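Long-range contact in esterase A (PDB 5GKV), which probably hydrolyses ester substrates, as a penicillin-binding protein homologue of the serine beta-lactamase family: residues A125-A130 with A302-G307. Numbering follows the deposited sequence.
Sequences ALSHQA and AERLRG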
ATOM      1  N   ALA A 125       1.569  16.344  -1.222  1.00 15.74           N
ATOM      2  CA  ALA A 125       0.357  15.575  -0.943  1.00 19.01           C
ATOM      3  C   ALA A 125       0.671  14.103  -0.735  1.00 18.80           C
ATOM      4  O   ALA A 125       0.129  13.466   0.178  1.00 15.24           O
ATOM      5  CB  ALA A 125      -0.647  15.723  -2.089  1.00 17.30           C
ATOM      6  N   LEU A 126       1.524  13.541  -1.590  1.00 16.03           N
ATOM      7  CA  LEU A 126       1.789  12.107  -1.544  1.00 17.73           C
ATOM      8  C   LEU A 126       2.697  11.714  -0.393  1.00 17.32           C
ATOM      9  O   LEU A 126       2.707  10.539  -0.020  1.00 17.84           O
ATOM     10  CB  LEU A 126       2.396  11.631  -2.868  1.00 17.48           C
ATOM     11  CG  LEU A 126       1.452  11.721  -4.072  1.00 21.44           C
ATOM     12  CD1 LEU A 126       2.187  11.255  -5.324  1.00 21.62           C
ATOM     13  CD2 LEU A 126       0.199  10.890  -3.839  1.00 21.18           C
ATOM     14  N   SER A 127       3.420  12.665   0.207  1.00 17.25           N
ATOM     15  CA  SER A 127       4.232  12.387   1.383  1.00 17.34           C
ATOM     16  C   SER A 127       3.559  12.840   2.684  1.00 14.48           C
ATOM     17  O   SER A 127       4.236  13.003   3.706  1.00 13.92           O
ATOM     18  CB  SER A 127       5.621  13.017   1.229  1.00 19.03           C
ATOM     19  OG  SER A 127       5.541  14.422   1.002  1.00 19.28           O
ATOM     20  N   HIS A 128       2.237  13.012   2.669  1.00 13.68           N
ATOM     21  CA  HIS A 128       1.432  13.218   3.864  1.00 16.62           C
ATOM     22  C   HIS A 128       1.754  14.544   4.541  1.00 18.36           C
ATOM     23  O   HIS A 128       1.664  14.668   5.760  1.00 17.09           O
ATOM     24  CB  HIS A 128       1.584  12.017   4.828  1.00 13.17           C
ATOM     25  CG  HIS A 128       1.295  10.706   4.147  1.00 17.93           C
ATOM     26  ND1 HIS A 128       0.008  10.241   3.945  1.00 17.90           N
ATOM     27  CD2 HIS A 128       2.115   9.815   3.538  1.00 16.22           C
ATOM     28  CE1 HIS A 128       0.050   9.102   3.269  1.00 14.86           C
ATOM     29  NE2 HIS A 128       1.316   8.819   3.008  1.00 15.52           N
ATOM     30  N   GLN A 129       2.101  15.556   3.742  1.00 17.52           N
ATOM     31  CA  GLN A 129       2.430  16.871   4.272  1.00 20.04           C
ATOM     32  C   GLN A 129       1.277  17.860   4.204  1.00 21.18           C
ATOM     33  O   GLN A 129       1.351  18.910   4.858  1.00 22.52           O
ATOM     34  CB  GLN A 129       3.622  17.455   3.516  1.00 19.49           C
ATOM     35  CG  GLN A 129       4.891  16.678   3.695  1.00 20.73           C
ATOM     36  CD  GLN A 129       6.049  17.405   3.071  1.00 22.91           C
ATOM     37  OE1 GLN A 129       6.415  18.489   3.524  1.00 23.92           O
ATOM     38  NE2 GLN A 129       6.619  16.837   2.016  1.00 17.75           N
ATOM     39  N   ALA A 130       0.226  17.564   3.431  1.00 21.23           N
ATOM     40  CA  ALA A 130      -0.788  18.562   3.100  1.00 20.45           C
ATOM     41  C   ALA A 130      -1.835  18.764   4.193  1.00 21.47           C
ATOM     42  O   ALA A 130      -2.784  19.521   3.974  1.00 16.74           O
ATOM     43  CB  ALA A 130      -1.491  18.194   1.789  1.00 16.17           C
ATOM     44  N   ALA A 302      12.781   9.201  -3.810  1.00 22.76           N
ATOM     45  CA  ALA A 302      13.669  10.077  -3.047  1.00 22.39           C
ATOM     46  C   ALA A 302      12.972  10.586  -1.796  1.00 20.25           C
ATOM     47  O   ALA A 302      11.773  10.880  -1.805  1.00 21.52           O
ATOM     48  CB  ALA A 302      14.124  11.263  -3.899  1.00 25.52           C
ATOM     49  N   GLU A 303      13.734  10.683  -0.710  1.00 18.76           N
ATOM     50  CA  GLU A 303      13.196  11.182   0.547  1.00 21.83           C
ATOM     51  C   GLU A 303      12.664  12.599   0.387  1.00 23.25           C
ATOM     52  O   GLU A 303      13.399  13.507  -0.007  1.00 19.83           O
ATOM     53  CB  GLU A 303      14.266  11.158   1.633  1.00 21.24           C
ATOM     54  CG  GLU A 303      13.733  11.630   2.971  1.00 24.17           C
ATOM     55  CD  GLU A 303      14.771  11.520   4.070  1.00 28.04           C
ATOM     56  OE1 GLU A 303      15.537  12.483   4.253  1.00 28.55           O
ATOM     57  OE2 GLU A 303      14.823  10.465   4.736  1.00 25.65           O
ATOM     58  N   ARG A 304      11.391  12.782   0.710  1.00 19.82           N
ATOM     59  CA  ARG A 304      10.789  14.104   0.796  1.00 23.69           C
ATOM     60  C   ARG A 304      10.990  14.717   2.172  1.00 30.31           C
ATOM     61  O   ARG A 304      11.341  15.902   2.284  1.00 23.20           O
ATOM     62  CB  ARG A 304       9.295  14.020   0.473  1.00 20.91           C
ATOM     63  CG  ARG A 304       8.950  14.288  -0.991  1.00 25.93           C
ATOM     64  CD  ARG A 304       9.837  13.502  -1.925  1.00 25.75           C
ATOM     65  NE  ARG A 304       9.537  13.746  -3.335  1.00 24.12           N
ATOM     66  CZ  ARG A 304       9.769  12.872  -4.307  1.00 23.93           C
ATOM     67  NH1 ARG A 304      10.294  11.670  -4.024  1.00 20.07           N
ATOM     68  NH2 ARG A 304       9.474  13.197  -5.564  1.00 19.37           N
ATOM     69  N   LEU A 305      10.769  13.927   3.221  1.00 26.94           N
ATOM     70  CA  LEU A 305      11.029  14.367   4.583  1.00 24.38           C
ATOM     71  C   LEU A 305      11.104  13.143   5.482  1.00 29.90           C
ATOM     72  O   LEU A 305      10.665  12.046   5.113  1.00 24.90           O
ATOM     73  CB  LEU A 305       9.966  15.337   5.089  1.00 25.24           C
ATOM     74  CG  LEU A 305       8.654  14.773   5.613  1.00 24.11           C
ATOM     75  CD1 LEU A 305       7.912  15.882   6.377  1.00 23.93           C
ATOM     76  CD2 LEU A 305       7.799  14.194   4.486  1.00 29.07           C
ATOM     77  N   ARG A 306      11.650  13.361   6.681  1.00 27.33           N
ATOM     78  CA  ARG A 306      11.880  12.297   7.647  1.00 25.17           C
ATOM     79  C   ARG A 306      11.729  12.853   9.055  1.00 27.65           C
ATOM     80  O   ARG A 306      12.143  13.980   9.328  1.00 26.98           O
ATOM     81  CB  ARG A 306      13.272  11.686   7.459  1.00 24.62           C
ATOM     82  CG  ARG A 306      13.627  10.661   8.511  1.00 28.76           C
ATOM     83  CD  ARG A 306      14.975  10.045   8.243  1.00 25.61           C
ATOM     84  NE  ARG A 306      15.477   9.381   9.439  1.00 36.19           N
ATOM     85  CZ  ARG A 306      16.569   8.630   9.473  1.00 30.60           C
ATOM     86  NH1 ARG A 306      17.263   8.427   8.363  1.00 30.40           N
ATOM     87  NH2 ARG A 306      16.953   8.073  10.617  1.00 28.58           N
ATOM     88  N   GLY A 307      11.144  12.064   9.933  1.00 25.10           N
ATOM     89  CA  GLY A 307      10.928  12.481  11.305  1.00 27.61           C
ATOM     90  C   GLY A 307       9.715  11.774  11.866  1.00 28.08           C
ATOM     91  O   GLY A 307       9.100  10.926  11.214  1.00 23.35           O
TER
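S127 and Q129, on the Schellman turn that ends helix 122-126, receive R304, just before strand 305-306, and L305, its first residue. No hydrogen bond crosses the contact, which is van der Waals packing against a polar pair locked in place from within. Q129 NE2 gives S127 OG a nearly straight hydrogen bond (2.8 Å, 174°) that lies in the amide plane, fixing the rotation of the amide. The same hydroxyl is also hydrogen-bonded to E123 O, one turn back in the helix. L305 lies alongside Q129, the two side chains running in opposite directions: CD2 reaches Q129 NE2 at 3.8 Å and also touches S127 O, while CD1 meets Q129 CG at 4.1 Å. L305 CG, held between its backbone N and carbonyl carbon (chi1 81°), carries both methyls to the Q129 side chain. R304 contributes its aliphatic root, CB lying 3.8 Å from S127 OG; a bend at chi2 (48°) then carries the guanidinium away. There NH1 binds A302 O (2.8 Å) and A299 O, NE forms a salt bridge with E123, and Y101 adds a cation-pi contact, so E123 holds R304 with its carboxylate and S127 with its backbone carbonyl. Strand 305-306 pairs antiparallel with 315-318; W318 of that strand touches S127 and L305 as well, so the end of helix 122-126 packs on this two-stranded sheet, just after helix 294-301.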